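Local coordinates for capsular polysaccharide biosynthesis protein (Burkholderia pseudomallei, PDB 4BQN) that binds coenzyme A and probably acts as an acetyltransferase in the biosynthesis of the capsular polysaccharide, at residues 122-127 and 303-308; 128-133 and 286-291. The protein carries 1 engineered substitution. One frame throughout, in Å; residues are numbered along the deposited sequence.

Contact 1: residues 122-127 and 303-308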
loop_
_atom_site.group_PDB
_atom_site.type_symbol
_atom_site.label_atom_id
_atom_site.label_comp_id
_atom_site.label_asym_id
_atom_site.label_seq_id
_atom_site.Cartn_x
_atom_site.Cartn_y
_atom_site.Cartn_z
ATOM N N ASP A 122 12.725 -1.428 8.211
ATOM C CA ASP A 122 12.196 -1.147 9.533
ATOM C C ASP A 122 12.763 0.191 10.002
ATOM O O ASP A 122 13.946 0.307 10.332
ATOM C CB ASP A 122 12.487 -2.300 10.500
ATOM C CG ASP A 122 11.719 -2.169 11.791
ATOM O OD1 ASP A 122 11.921 -1.155 12.490
ATOM O OD2 ASP A 122 10.875 -3.053 12.073
ATOM N N ALA A 123 11.918 1.215 9.968
ATOM C CA ALA A 123 12.299 2.555 10.366
ATOM C C ALA A 123 12.619 2.677 11.847
ATOM O O ALA A 123 13.407 3.543 12.225
ATOM C CB ALA A 123 11.224 3.554 9.976
ATOM N N LEU A 124 12.025 1.842 12.697
ATOM C CA LEU A 124 12.403 1.914 14.107
ATOM C C LEU A 124 13.851 1.473 14.278
ATOM O O LEU A 124 14.576 2.047 15.071
ATOM C CB LEU A 124 11.453 1.096 14.985
ATOM C CG LEU A 124 11.630 1.368 16.486
ATOM C CD1 LEU A 124 11.341 2.822 16.846
ATOM C CD2 LEU A 124 10.735 0.440 17.278
ATOM N N ILE A 125 14.268 0.459 13.523
ATOM C CA ILE A 125 15.684 0.061 13.490
ATOM C C ILE A 125 16.567 1.231 13.051
ATOM O O ILE A 125 17.620 1.451 13.637
ATOM C CB ILE A 125 15.889 -1.220 12.663
ATOM C CG1 ILE A 125 15.343 -2.386 13.479
ATOM C CG2 ILE A 125 17.365 -1.444 12.316
ATOM C CD1 ILE A 125 15.447 -3.745 12.829
ATOM N N ALA A 126 16.146 1.977 12.028
ATOM C CA ALA A 126 16.901 3.178 11.649
ATOM C C ALA A 126 17.104 4.129 12.840
ATOM O O ALA A 126 18.208 4.621 13.066
ATOM C CB ALA A 126 16.244 3.903 10.480
ATOM N N GLY A 127 16.045 4.357 13.616
ATOM C CA GLY A 127 16.162 5.184 14.822
ATOM C C GLY A 127 17.113 4.610 15.856
ATOM O O GLY A 127 17.888 5.338 16.471
ATOM N N ARG A 303 8.934 7.414 18.001
ATOM C CA ARG A 303 9.899 7.897 19.008
ATOM C C ARG A 303 9.527 7.423 20.408
ATOM O O ARG A 303 10.403 7.168 21.229
ATOM C CB ARG A 303 10.080 9.416 19.005
ATOM C CG ARG A 303 10.985 9.931 17.895
ATOM C CD ARG A 303 11.323 11.405 18.074
ATOM N NE ARG A 303 11.727 12.016 16.804
ATOM C CZ ARG A 303 12.956 11.967 16.299
ATOM N NH1 ARG A 303 13.928 11.325 16.952
ATOM N NH2 ARG A 303 13.209 12.550 15.134
ATOM N N THR A 304 8.225 7.301 20.680
ATOM C CA THR A 304 7.773 6.809 21.973
ATOM C C THR A 304 8.239 5.375 22.212
ATOM O O THR A 304 8.731 5.062 23.303
ATOM C CB THR A 304 6.247 6.912 22.097
ATOM O OG1 THR A 304 5.891 8.294 22.131
ATOM C CG2 THR A 304 5.742 6.241 23.367
ATOM N N ALA A 305 8.096 4.506 21.209
ATOM C CA ALA A 305 8.555 3.122 21.334
ATOM C C ALA A 305 10.072 3.057 21.545
ATOM O O ALA A 305 10.546 2.291 22.385
ATOM C CB ALA A 305 8.149 2.303 20.121
ATOM N N LEU A 306 10.821 3.876 20.799
ATOM C CA LEU A 306 12.270 3.886 20.921
ATOM C C LEU A 306 12.677 4.298 22.347
ATOM O O LEU A 306 13.569 3.684 22.945
ATOM C CB LEU A 306 12.886 4.822 19.881
ATOM C CG LEU A 306 14.360 4.666 19.521
ATOM C CD1 LEU A 306 14.607 3.338 18.816
ATOM C CD2 LEU A 306 14.803 5.846 18.670
ATOM N N ARG A 307 12.010 5.330 22.877
ATOM C CA ARG A 307 12.295 5.841 24.218
ATOM C C ARG A 307 11.930 4.814 25.292
ATOM O O ARG A 307 12.724 4.527 26.195
ATOM C CB ARG A 307 11.558 7.171 24.462
ATOM C CG ARG A 307 11.593 7.652 25.905
ATOM C CD ARG A 307 10.787 8.924 26.131
ATOM N NE ARG A 307 9.362 8.774 25.821
ATOM C CZ ARG A 307 8.468 8.150 26.587
ATOM N NH1 ARG A 307 8.822 7.582 27.737
ATOM N NH2 ARG A 307 7.204 8.090 26.194
ATOM N N ARG A 308 10.721 4.265 25.203
ATOM C CA ARG A 308 10.270 3.308 26.205
ATOM C C ARG A 308 11.141 2.057 26.258
ATOM O O ARG A 308 11.424 1.548 27.339
ATOM C CB ARG A 308 8.818 2.916 25.976
ATOM C CG ARG A 308 7.840 4.003 26.376
ATOM C CD ARG A 308 6.441 3.605 26.003
ATOM N NE ARG A 308 5.465 4.592 26.433
ATOM C CZ ARG A 308 4.234 4.687 25.949
ATOM N NH1 ARG A 308 3.827 3.886 24.962
ATOM N NH2 ARG A 308 3.420 5.614 26.433
#
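Leu124 and Leu306 carry this contact between helix 123-130 and helix 300-310, their side chains running past one another in opposite directions. The two CD1 methyls meet: Leu124 CD1 lies 3.8 Å from Leu306 CD1, and Leu306 CB, at 3.9 Å from Leu124 CD1, adds a second point. Each leucine has CG turned trans to the backbone N. In Leu124 (chi1 -168°) this carries the branched end closer to 303-308 than its CB direction alone would suggest. The other methyl of Leu306 reaches backbone: CD2 sits 3.8 Å from Gly127 O. Gly127, with no side chain, lets this methyl lie directly on its carbonyl, and here the packing is dense. Ala305 closes the leucine end more loosely, its CB 4.3 Å from Leu124 CD2. All four touching residues are buried, whereas Arg303 and Arg307 on the same turns of helix 300-310 are exposed; Arg303 NH2 forms a salt bridge with Asp293. At the start of the other helix Asp122 is the N-cap. Its OD1 accepts from Ile125 N at 3.0 Å, with an N-H...O angle of 159°, while OD2 is bonded to Tyr242 and Thr106. Ile145 of helix 142-151 also packs on Leu124. The segment axes pass 10.1 Å apart at -52°, a wide spacing bridged by leucine ends, with backbone coming near at Gly127. This is an apolar helix-helix crossing within the mainly helical part of the WcbI fold, joining helix 123-130 to the last helix of the chain, 300-310.

Contact 2: residues 128-133 and 286-291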
loop_
_atom_site.group_PDB
_atom_site.type_symbol
_atom_site.label_atom_id
_atom_site.label_comp_id
_atom_site.label_asym_id
_atom_site.label_seq_id
_atom_site.Cartn_x
_atom_site.Cartn_y
_atom_site.Cartn_z
ATOM N N ALA A 128 17.062 3.295 16.034
ATOM C CA ALA A 128 17.979 2.607 16.940
ATOM C C ALA A 128 19.438 2.758 16.489
ATOM O O ALA A 128 20.321 3.007 17.318
ATOM C CB ALA A 128 17.592 1.145 17.061
ATOM N N VAL A 129 19.687 2.620 15.187
ATOM C CA VAL A 129 21.035 2.809 14.630
ATOM C C VAL A 129 21.549 4.220 14.941
ATOM O O VAL A 129 22.692 4.400 15.378
ATOM C CB VAL A 129 21.046 2.529 13.108
ATOM C CG1 VAL A 129 22.336 3.011 12.447
ATOM C CG2 VAL A 129 20.847 1.048 12.848
ATOM N N VAL A 130 20.696 5.221 14.741
ATOM C CA VAL A 130 21.065 6.605 15.046
ATOM C C VAL A 130 21.399 6.789 16.531
ATOM O O VAL A 130 22.332 7.525 16.859
ATOM C CB VAL A 130 19.971 7.605 14.588
ATOM C CG1 VAL A 130 20.259 9.014 15.086
ATOM C CG2 VAL A 130 19.860 7.592 13.071
ATOM N N MET A 131 20.653 6.104 17.405
ATOM C CA MET A 131 20.752 6.148 18.870
ATOM C C MET A 131 21.916 5.299 19.415
ATOM O O MET A 131 22.095 5.194 20.640
ATOM C CB MET A 131 19.424 5.606 19.436
ATOM C CG MET A 131 19.054 6.011 20.859
ATOM S SD MET A 131 17.466 5.307 21.373
ATOM C CE MET A 131 17.357 5.913 23.057
ATOM N N ASP A 132 22.646 4.643 18.508
ATOM C CA ASP A 132 23.723 3.700 18.841
ATOM C C ASP A 132 23.250 2.507 19.681
ATOM O O ASP A 132 23.987 1.986 20.523
ATOM C CB ASP A 132 24.937 4.409 19.474
ATOM C CG ASP A 132 25.845 5.064 18.440
ATOM O OD1 ASP A 132 25.899 4.587 17.282
ATOM O OD2 ASP A 132 26.515 6.058 18.790
ATOM N N VAL A 133 22.015 2.070 19.440
ATOM C CA VAL A 133 21.505 0.853 20.065
ATOM C C VAL A 133 22.030 -0.293 19.216
ATOM O O VAL A 133 21.824 -0.293 17.998
ATOM C CB VAL A 133 19.959 0.847 20.130
ATOM C CG1 VAL A 133 19.435 -0.524 20.535
ATOM C CG2 VAL A 133 19.481 1.899 21.122
ATOM N N ALA A 286 24.308 10.133 8.827
ATOM C CA ALA A 286 23.531 11.358 8.664
ATOM C C ALA A 286 22.291 11.118 7.806
ATOM O O ALA A 286 21.227 11.700 8.054
ATOM C CB ALA A 286 24.384 12.474 8.077
ATOM N N ASP A 287 22.417 10.260 6.797
ATOM C CA ASP A 287 21.287 9.989 5.898
ATOM C C ASP A 287 20.273 9.075 6.566
ATOM O O ASP A 287 19.062 9.249 6.385
ATOM C CB ASP A 287 21.753 9.349 4.587
ATOM C CG ASP A 287 22.701 10.230 3.806
ATOM O OD1 ASP A 287 22.882 11.417 4.163
ATOM O OD2 ASP A 287 23.262 9.722 2.815
ATOM N N VAL A 288 20.756 8.122 7.354
ATOM C CA VAL A 288 19.854 7.275 8.136
ATOM C C VAL A 288 19.089 8.144 9.157
ATOM O O VAL A 288 17.876 7.971 9.355
ATOM C CB VAL A 288 20.610 6.118 8.814
ATOM C CG1 VAL A 288 19.678 5.298 9.700
ATOM C CG2 VAL A 288 21.229 5.211 7.758
ATOM N N SER A 289 19.775 9.092 9.792
ATOM C CA SER A 289 19.112 10.015 10.721
ATOM C C SER A 289 18.057 10.899 10.026
ATOM O O SER A 289 16.953 11.101 10.539
ATOM C CB SER A 289 20.147 10.881 11.431
ATOM O OG SER A 289 19.533 11.697 12.412
ATOM N N ALA A 290 18.388 11.418 8.849
ATOM C CA ALA A 290 17.418 12.217 8.099
ATOM C C ALA A 290 16.177 11.391 7.761
ATOM O O ALA A 290 15.046 11.871 7.847
ATOM C CB ALA A 290 18.036 12.790 6.838
ATOM N N PHE A 291 16.396 10.138 7.381
ATOM C CA PHE A 291 15.296 9.221 7.077
ATOM C C PHE A 291 14.426 9.002 8.318
ATOM O O PHE A 291 13.190 9.139 8.268
ATOM C CB PHE A 291 15.850 7.879 6.560
ATOM C CG PHE A 291 14.827 6.779 6.500
ATOM C CD1 PHE A 291 13.737 6.870 5.637
ATOM C CD2 PHE A 291 14.962 5.635 7.277
ATOM C CE1 PHE A 291 12.791 5.854 5.580
ATOM C CE2 PHE A 291 14.019 4.614 7.219
ATOM C CZ PHE A 291 12.937 4.722 6.367
#
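A helix end packed on a neighbouring helix is the setting: the last turn of helix 123-130 meets helix 285-296 just before its own chain turns away in a Schellman motif. The evidence for that motif is the positive phi of Asp132 (60°) together with two backbone bonds back into the last turn, Val133 N to Ala128 O at 2.9 Å and Asp132 N to Val129 O at 3.1 Å. In the conformer given, Asp132 OD1 forms a salt bridge with Lys285, at the start of helix 285-296, beside the apolar patch. Within that patch Val130 does most of the touching and uses both methyls. Its CG1 stands trans to the backbone N (chi1 172°), which places CG1 by the serine side chain, 3.9 Å from Ser289 OG, and directs CG2 at the backbone of the opposing helix. Val288 CG1 meets Val130 CG2 too, at 4.1 Å. Val129 stands farther back, its CG1 4.5 Å from Val288 CG1. Burial does not follow closeness: Val288 is buried and also rests on Phe280 of helix 269-281, while Val129, Val130 and Ser289 are partly exposed. The two backbones come closest at Val130 and Ser289, whose CA atoms are 5.8 Å apart, and there the fit is tightest, with Val130 CG2 only 3.5 Å from Ser289 CA, shorter than a usual carbon-carbon contact.

Both contacts use helix 123-130, and their centres are about 10 Å apart: contact 1 takes its first part against helix 300-310, contact 2 its last turn against helix 285-296, the helix preceding 300-310 in the chain. Contact 1 is a core contact, all its touching residues buried; contact 2 is nearer the surface, with one of four buried. Their chemistry differs accordingly. Leucine ends span a wider gap in contact 1, whereas short valine and serine side chains bring the backbones nearer in contact 2. The two patches also meet: Leu306 CD1 packs against Ala128 N at 3.7 Å, and Ala126 O lies 3.7 Å from Val288 CG1.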